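Local coordinates for protein rutinosidase (Aspergillus niger, PDB 6I1A) that cleaves rutinose from its glycosides as a secreted family 5 glycoside hydrolase and probably also acts as an exo-1,3-beta-glucanase, at residues Gly22-Gly28 with Gly334-Ala340; Phe300-Trp304 with Gly324-Trp328; Thr96-Trp100 with Ser110-Thr114. All blocks are in the same frame, centred on the assembly; numbering follows the deposited sequence.

Contact 1: Gly22-Gly28 with Gly334-Ala340; sequences GNGVNLG and GSSYWTA. With EDO (1,2-ethanediol), chain L.
Asn26 and Trp338 cross at about a right angle at the C-terminal side of two parallel strands, and the amide of Asn26 bonds to the adjoining strand. Its plane stands 48° from the indole plane, with CG lying 3.3 Å from Trp338 CE3. A chi1 of -74° sets CG beside the backbone N, which brings the amide back to the neighbouring strand: Asn26 ND2 donates to Tyr337 O at 3.1 Å, approaching from above the carbonyl plane while the oxygen lies in the amide plane of Asn26. The same oxygen receives the main-chain N of Asn26 at 2.8 Å, nearly straight at 171°, so one residue grips it twice. ND2 also hydrogen-bonds to Gly302 O, and OD1 takes a bond from Arg92, which fixes the rotation of the amide.

Parallel bridges run from Gly22 with Gly334 to Val25 with Tyr337; Gly24 N donates to Ser335 O at 2.7 Å, and Tyr337 N to Gly24 O at 3.2 Å. Further along, Gly28 CA comes within 3.7 Å of Trp338 CH2. The peptide before Thr339 is cis, and beyond it Thr339 OG1 accepts Gly28 N at 3.0 Å; a water links the same hydroxyl to Gly28 O. Ala340 N donates to Asn26 O at 2.9 Å, and the Ala340 methyl rests on Leu27 CD2. Closer to the strand starts, a water bridges Asn23 OD1 and the Ser335 hydroxyl, while Asn23 ND2 holds an ethanediol.

The pairing joins the first and last strands of the TIM barrel, 22-26 and 334-337, and so helps to close the ring. Strand 90-95 flanks 22-26 on its other side and strand 299-308 flanks 334-337, while Ser335 and Asn23 pack on Leu325 of helix 317-331.

Contact 2: Phe300-Trp304 with Gly324-Trp328; sequences FVGEW and GLETW
Trp304 and Trp328 meet edge-to-face, and this T-shaped pair is the centre of the packing between strand 300-304 and helix 324-328. The five-membered rings have their centroids 4.4 Å apart and their planes at 75°. Trp328 presents the edge: its NE1 points down on the face of Trp304, 3.3 Å from CD2 and over the middle of the ring system. With chi1 of Trp304 at 73°, CG lies between the backbone N and the carbonyl carbon, and the indole reaches the helix with a face turned to Trp328.

A second interaction of the pi type uses a face of Trp328. Val301 CG1 sits 4.0 Å from the centroid of the five-membered ring and only 8° off its normal, a nearly vertical CH-pi contact. The other branch, CG2, moves toward the benzo half and comes within 3.7 Å of Trp328 CE3. Trp328 is thus engaged by a valine over one face and by a tryptophan at its edge; His267 also meets this ring, with the planes at a small angle.

Plain apolar contact completes the set. The far end of the Trp304 indole reaches the preceding helical turn, where its CH2 lies 3.6 Å from Gly324 CA; the close approach depends on the missing side chain there. Leu325 CD2 closes in on Trp304 CZ2 at 4.0 Å. No hydrogen bond crosses between the two segments, so the joint is held by shape and aromatic contact.

Strand 299-308, helix 317-331 and strand 334-337 follow one another in the chain, and the two strands pair in parallel through Val301. This is a beta-alpha-beta crossover between the last two strands of the TIM barrel, with aromatic side chains filling the layer between strand and outer helix.

Contact 3: Thr96-Trp100 with Ser110-Thr114; sequences TYAAW and SGNQT. With NAG (2-acetamido-2-deoxy-beta-D-glucopyranose), chain C; EDO (1,2-ethanediol), chain N.
Gln113 leans against Ala99 from the first turn of a helix, and its side chain can be followed atom by atom. CB starts the contact, 3.6 Å from the Ala99 methyl. CG stays alongside that methyl, and the chain then bends, with chi2 near 100°, so that CD passes Ala99 CA at 3.9 Å. The bend returns the amide to its own segment: OE1 accepts Gly111 N at 2.8 Å, in the carbonyl plane and on a lone pair, with a C=O...donor angle of 135°. NE2, at the tip, donates to Tyr109 O. Both ends of the amide are therefore tied to the backbone of the turn leading into the helix, while the aliphatic part does the packing.

The next residue, Thr114, extends its CG2 over one face of Trp100. The methyl is 3.6 Å from the centroid of the six-membered ring and 13° from its normal, a CH-pi contact. On the other flank, the Ser110 hydroxyl donates to Ala98 O at 2.8 Å along a lone pair. A water fills the middle of the junction: it donates to Ala99 O at 2.8 Å and to Gly111 O, and accepts from Thr114 N at 3.0 Å. It thereby engages an N-H of the opening helical turn. Asn112, in the N-cap position, makes no capping bond with its side chain; ND2 is covalently bonded to C1 of an N-acetylglucosamine, and Asn112-Gln113-Thr114 forms the N-glycosylation sequon.

The 3-10 turn that follows strand 90-95 thus packs on the start of helix 113-128. Trp100 also packs on strand 131-136 and helix 161-179, and Glu68 of helix 63-73 accepts Asn112 N.

How the contacts relate
Contacts 1 and 2 are both buried in the barrel, their centres 9 Å apart, and they share a boundary: Ser336 N probably donates to Val301 O, joining strand 334-337 to strand 299-308. Contact 3 lies about 21 Å from contact 1 and 28 Å from contact 2, centre to centre, at a partly buried loop-helix junction across the chain's centre from contact 2. Chemistry follows place. Contact 1, strand against strand, is a ladder of main-chain bonds; contact 2, strand against outer helix, is aromatic and without hydrogen bonds; contact 3 combines methyl and CH-pi packing with one hydroxyl bond and a bridging water, beside a glycan-bearing residue. Along the chain, contact 1 encloses both others.

Contact 1: Gly22-Gly28 with Gly334-Ala340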
# COMPACT_ATOMS: atom_id res chain seq x y z
N GLY A 22 4.67 -26.66 3.17
CA GLY A 22 3.39 -27.26 3.54
C GLY A 22 2.24 -26.33 3.36
O GLY A 22 2.38 -25.11 3.46
N ASN A 23 1.07 -26.90 3.03
CA ASN A 23 -0.21 -26.16 2.96
C ASN A 23 -1.00 -26.55 4.20
O ASN A 23 -1.18 -27.74 4.50
CB ASN A 23 -0.99 -26.46 1.67
CG ASN A 23 -0.26 -25.97 0.42
OD1 ASN A 23 0.61 -25.13 0.50
ND2 ASN A 23 -0.65 -26.51 -0.73
N GLY A 24 -1.43 -25.54 4.91
CA GLY A 24 -2.09 -25.69 6.20
C GLY A 24 -3.41 -24.97 6.31
O GLY A 24 -3.95 -24.35 5.37
N VAL A 25 -3.93 -25.03 7.51
CA VAL A 25 -5.10 -24.26 7.92
C VAL A 25 -4.92 -23.72 9.35
O VAL A 25 -4.28 -24.39 10.19
CB VAL A 25 -6.36 -25.14 7.76
CG1 VAL A 25 -6.47 -26.24 8.80
CG2 VAL A 25 -7.61 -24.30 7.71
N ASN A 26 -5.59 -22.62 9.61
CA ASN A 26 -5.79 -22.13 10.98
C ASN A 26 -6.97 -22.83 11.60
O ASN A 26 -7.98 -23.08 10.93
CB ASN A 26 -6.06 -20.65 11.02
CG ASN A 26 -4.80 -19.84 10.75
OD1 ASN A 26 -4.08 -19.54 11.72
ND2 ASN A 26 -4.48 -19.56 9.48
N LEU A 27 -6.84 -23.16 12.88
CA LEU A 27 -7.98 -23.59 13.71
C LEU A 27 -8.45 -22.36 14.49
O LEU A 27 -8.43 -22.36 15.75
CB LEU A 27 -7.60 -24.79 14.57
CG LEU A 27 -7.07 -26.02 13.89
CD1 LEU A 27 -6.80 -27.14 14.88
CD2 LEU A 27 -7.99 -26.53 12.78
N GLY A 28 -8.83 -21.30 13.80
CA GLY A 28 -9.27 -20.08 14.44
C GLY A 28 -10.67 -20.17 14.99
O GLY A 28 -11.44 -21.05 14.62
N GLY A 334 4.93 -22.00 1.87
CA GLY A 334 3.55 -22.45 1.97
C GLY A 334 2.71 -21.44 2.72
O GLY A 334 3.10 -20.28 2.86
N SER A 335 1.57 -21.89 3.17
CA SER A 335 0.57 -21.00 3.73
C SER A 335 -0.39 -21.78 4.63
O SER A 335 -0.52 -23.00 4.48
CB SER A 335 -0.17 -20.24 2.65
OG SER A 335 -0.86 -21.16 1.79
N SER A 336 -1.12 -21.03 5.43
CA SER A 336 -2.24 -21.60 6.21
C SER A 336 -3.44 -20.69 6.11
O SER A 336 -3.40 -19.51 6.45
CB SER A 336 -1.91 -21.94 7.68
OG SER A 336 -1.24 -20.92 8.36
N TYR A 337 -4.55 -21.23 5.61
CA TYR A 337 -5.78 -20.47 5.32
C TYR A 337 -6.49 -20.12 6.60
O TYR A 337 -6.52 -20.90 7.56
CB TYR A 337 -6.69 -21.34 4.43
CG TYR A 337 -7.72 -20.55 3.68
CD1 TYR A 337 -7.41 -20.00 2.46
CD2 TYR A 337 -8.98 -20.32 4.19
CE1 TYR A 337 -8.33 -19.27 1.75
CE2 TYR A 337 -9.91 -19.51 3.51
CZ TYR A 337 -9.56 -18.98 2.30
OH TYR A 337 -10.45 -18.20 1.60
N TRP A 338 -7.13 -18.95 6.61
CA TRP A 338 -8.03 -18.54 7.70
C TRP A 338 -9.44 -18.77 7.16
O TRP A 338 -9.87 -17.96 6.34
CB TRP A 338 -7.84 -17.08 8.11
CG TRP A 338 -8.59 -16.75 9.37
CD1 TRP A 338 -9.90 -16.38 9.54
CD2 TRP A 338 -8.04 -16.90 10.70
NE1 TRP A 338 -10.17 -16.24 10.88
CE2 TRP A 338 -9.05 -16.56 11.60
CE3 TRP A 338 -6.77 -17.22 11.21
CZ2 TRP A 338 -8.86 -16.53 12.99
CZ3 TRP A 338 -6.59 -17.22 12.57
CH2 TRP A 338 -7.61 -16.88 13.44
N THR A 339 -10.18 -19.78 7.61
CA THR A 339 -9.91 -20.71 8.72
C THR A 339 -10.60 -22.03 8.44
O THR A 339 -11.39 -22.16 7.45
CB THR A 339 -10.35 -20.04 10.01
OG1 THR A 339 -10.04 -20.88 11.13
CG2 THR A 339 -11.83 -19.70 10.06
N ALA A 340 -10.36 -23.06 9.26
CA ALA A 340 -10.91 -24.39 9.00
C ALA A 340 -12.44 -24.38 8.98
O ALA A 340 -13.01 -24.99 8.02
CB ALA A 340 -10.43 -25.33 10.09
C1 EDO L . -4.31 -28.43 0.69
O1 EDO L . -5.63 -28.31 1.04
C2 EDO L . -4.06 -28.50 -0.76
O2 EDO L . -2.64 -28.45 -0.98
O HOH W 1 0.67 -22.46 -0.10
O HOH W 2 -3.26 -22.05 2.87
O HOH W 3 -12.08 -22.35 12.31

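Contact 2: Phe300-Trp304 with Gly324-Trp328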
# COMPACT_ATOMS: atom_id res chain seq x y z
N PHE A 300 6.55 -17.97 5.79
CA PHE A 300 5.30 -18.77 5.71
C PHE A 300 4.11 -17.80 5.76
O PHE A 300 4.11 -16.91 6.59
CB PHE A 300 5.26 -19.73 6.87
CG PHE A 300 4.12 -20.72 6.90
CD1 PHE A 300 4.10 -21.78 6.01
CD2 PHE A 300 3.06 -20.59 7.79
CE1 PHE A 300 3.05 -22.71 6.01
CE2 PHE A 300 2.01 -21.50 7.80
CZ PHE A 300 2.04 -22.57 6.94
N VAL A 301 3.12 -17.98 4.88
CA VAL A 301 1.97 -17.08 4.82
C VAL A 301 0.96 -17.64 5.81
O VAL A 301 0.08 -18.47 5.45
CB VAL A 301 1.42 -16.92 3.40
CG1 VAL A 301 0.20 -16.02 3.40
CG2 VAL A 301 2.51 -16.35 2.52
N GLY A 302 1.11 -17.31 7.09
CA GLY A 302 0.31 -17.97 8.13
C GLY A 302 -1.16 -17.61 8.18
O GLY A 302 -1.90 -18.33 8.90
N GLU A 303 -1.56 -16.55 7.53
CA GLU A 303 -2.99 -16.23 7.40
C GLU A 303 -3.19 -15.60 6.02
O GLU A 303 -2.42 -14.71 5.62
CB GLU A 303 -3.52 -15.22 8.41
CG GLU A 303 -3.50 -15.70 9.83
CD GLU A 303 -4.19 -14.74 10.79
OE1 GLU A 303 -5.01 -13.86 10.34
OE2 GLU A 303 -3.90 -14.81 12.01
N TRP A 304 -4.29 -15.99 5.39
CA TRP A 304 -4.81 -15.38 4.14
C TRP A 304 -6.21 -15.90 3.91
O TRP A 304 -6.63 -16.91 4.50
CB TRP A 304 -3.89 -15.65 2.93
CG TRP A 304 -3.97 -17.06 2.43
CD1 TRP A 304 -3.57 -18.21 3.02
CD2 TRP A 304 -4.56 -17.45 1.16
NE1 TRP A 304 -3.81 -19.29 2.19
CE2 TRP A 304 -4.42 -18.85 1.05
CE3 TRP A 304 -5.15 -16.73 0.12
CZ2 TRP A 304 -4.83 -19.53 -0.10
CZ3 TRP A 304 -5.55 -17.40 -1.03
CH2 TRP A 304 -5.40 -18.78 -1.08
N GLY A 324 -3.76 -18.90 -4.97
CA GLY A 324 -3.03 -18.50 -3.77
C GLY A 324 -2.16 -19.62 -3.28
O GLY A 324 -0.96 -19.41 -2.96
N LEU A 325 -2.67 -20.85 -3.15
CA LEU A 325 -1.84 -21.96 -2.66
C LEU A 325 -0.57 -22.09 -3.50
O LEU A 325 0.56 -22.24 -2.97
CB LEU A 325 -2.61 -23.28 -2.70
CG LEU A 325 -3.75 -23.37 -1.71
CD1 LEU A 325 -4.45 -24.71 -1.84
CD2 LEU A 325 -3.31 -23.25 -0.27
N GLU A 326 -0.72 -22.04 -4.81
CA GLU A 326 0.42 -22.23 -5.73
C GLU A 326 1.45 -21.11 -5.56
O GLU A 326 2.68 -21.35 -5.58
CB GLU A 326 -0.02 -22.30 -7.20
CG GLU A 326 -0.69 -23.60 -7.60
CD GLU A 326 -1.29 -23.57 -8.99
OE1 GLU A 326 -2.20 -24.42 -9.21
OE2 GLU A 326 -0.94 -22.60 -9.79
N THR A 327 0.97 -19.88 -5.37
CA THR A 327 1.84 -18.70 -5.26
C THR A 327 2.61 -18.78 -3.94
O THR A 327 3.81 -18.59 -3.94
CB THR A 327 1.03 -17.44 -5.39
OG1 THR A 327 0.30 -17.40 -6.63
CG2 THR A 327 1.92 -16.21 -5.32
N TRP A 328 1.91 -18.98 -2.85
CA TRP A 328 2.61 -18.97 -1.55
C TRP A 328 3.61 -20.11 -1.46
O TRP A 328 4.63 -19.96 -0.71
CB TRP A 328 1.65 -19.04 -0.39
CG TRP A 328 0.52 -18.06 -0.37
CD1 TRP A 328 -0.80 -18.35 -0.15
CD2 TRP A 328 0.54 -16.65 -0.68
NE1 TRP A 328 -1.56 -17.25 -0.21
CE2 TRP A 328 -0.79 -16.16 -0.52
CE3 TRP A 328 1.53 -15.73 -0.98
CZ2 TRP A 328 -1.14 -14.81 -0.66
CZ3 TRP A 328 1.18 -14.39 -1.14
CH2 TRP A 328 -0.12 -13.93 -0.99

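Contact 3: Thr96-Trp100 with Ser110-Thr114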
# COMPACT_ATOMS: atom_id res chain seq x y z
N THR A 96 -5.49 -17.86 23.18
CA THR A 96 -5.34 -16.67 24.04
C THR A 96 -4.20 -16.92 25.03
O THR A 96 -3.90 -18.07 25.35
CB THR A 96 -6.61 -16.30 24.79
OG1 THR A 96 -6.81 -17.28 25.82
CG2 THR A 96 -7.82 -16.24 23.88
N TYR A 97 -3.65 -15.86 25.56
CA TYR A 97 -2.59 -16.05 26.61
C TYR A 97 -3.21 -16.76 27.81
O TYR A 97 -2.45 -17.36 28.60
CB TYR A 97 -1.89 -14.76 27.02
CG TYR A 97 -2.76 -13.73 27.65
CD1 TYR A 97 -3.18 -13.87 28.98
CD2 TYR A 97 -3.24 -12.63 26.94
CE1 TYR A 97 -3.97 -12.93 29.58
CE2 TYR A 97 -4.08 -11.70 27.54
CZ TYR A 97 -4.43 -11.84 28.88
OH TYR A 97 -5.28 -10.94 29.47
N ALA A 98 -4.51 -16.61 28.03
CA ALA A 98 -5.20 -17.13 29.23
C ALA A 98 -5.27 -18.64 29.18
O ALA A 98 -5.61 -19.28 30.21
CB ALA A 98 -6.55 -16.50 29.36
N ALA A 99 -5.00 -19.30 28.06
CA ALA A 99 -4.86 -20.75 27.98
C ALA A 99 -3.64 -21.17 28.84
O ALA A 99 -3.56 -22.35 29.26
CB ALA A 99 -4.68 -21.18 26.55
N TRP A 100 -2.67 -20.27 28.96
CA TRP A 100 -1.30 -20.59 29.41
C TRP A 100 -1.08 -20.09 30.82
O TRP A 100 -0.32 -20.77 31.59
CB TRP A 100 -0.26 -20.07 28.42
CG TRP A 100 -0.49 -20.60 27.03
CD1 TRP A 100 -1.11 -19.95 26.00
CD2 TRP A 100 -0.17 -21.91 26.55
NE1 TRP A 100 -1.16 -20.75 24.92
CE2 TRP A 100 -0.60 -21.97 25.21
CE3 TRP A 100 0.48 -23.03 27.09
CZ2 TRP A 100 -0.42 -23.12 24.44
CZ3 TRP A 100 0.64 -24.15 26.32
CH2 TRP A 100 0.19 -24.19 25.00
N SER A 110 -9.51 -18.67 31.69
CA SER A 110 -8.46 -19.69 31.85
C SER A 110 -9.10 -21.03 32.23
O SER A 110 -9.66 -21.12 33.36
CB SER A 110 -7.47 -19.30 32.92
OG SER A 110 -6.67 -18.20 32.53
N GLY A 111 -9.05 -22.01 31.36
CA GLY A 111 -9.64 -23.34 31.62
C GLY A 111 -8.82 -24.45 31.05
O GLY A 111 -7.60 -24.42 31.15
N ASN A 112 -9.48 -25.38 30.36
CA ASN A 112 -8.84 -26.60 29.82
C ASN A 112 -8.43 -26.45 28.35
O ASN A 112 -8.27 -27.49 27.68
CB ASN A 112 -9.76 -27.82 29.99
CG ASN A 112 -9.74 -28.40 31.37
OD1 ASN A 112 -8.79 -28.24 32.11
ND2 ASN A 112 -10.84 -29.01 31.76
N GLN A 113 -8.23 -25.21 27.87
CA GLN A 113 -7.80 -25.04 26.46
C GLN A 113 -6.66 -25.97 26.10
O GLN A 113 -6.68 -26.56 25.00
CB GLN A 113 -7.37 -23.60 26.23
CG GLN A 113 -8.50 -22.59 26.30
CD GLN A 113 -8.59 -21.85 27.61
OE1 GLN A 113 -8.42 -22.47 28.66
NE2 GLN A 113 -8.79 -20.53 27.57
N THR A 114 -5.57 -26.06 26.88
CA THR A 114 -4.36 -26.78 26.43
C THR A 114 -4.64 -28.30 26.43
O THR A 114 -3.93 -29.03 25.75
CB THR A 114 -3.12 -26.43 27.28
OG1 THR A 114 -3.38 -26.78 28.64
CG2 THR A 114 -2.74 -24.97 27.12
C1 NAG C . -10.82 -29.63 33.05
C2 NAG C . -12.19 -29.48 33.66
C3 NAG C . -12.26 -30.44 34.87
C4 NAG C . -11.84 -31.88 34.56
C5 NAG C . -10.44 -31.91 33.90
C6 NAG C . -9.94 -33.34 33.59
C7 NAG C . -13.19 -27.27 33.96
C8 NAG C . -13.02 -25.94 34.64
N2 NAG C . -12.23 -28.13 34.19
O3 NAG C . -13.59 -30.43 35.39
O4 NAG C . -11.75 -32.60 35.80
O5 NAG C . -10.55 -31.04 32.74
O6 NAG C . -10.86 -34.00 32.71
O7 NAG C . -14.12 -27.59 33.26
C1 EDO N . -5.00 -22.22 32.16
O1 EDO N . -6.10 -22.71 32.90
C2 EDO N . -4.10 -21.36 32.90
O2 EDO N . -3.42 -22.15 33.85
O HOH W 4 -5.49 -24.31 29.28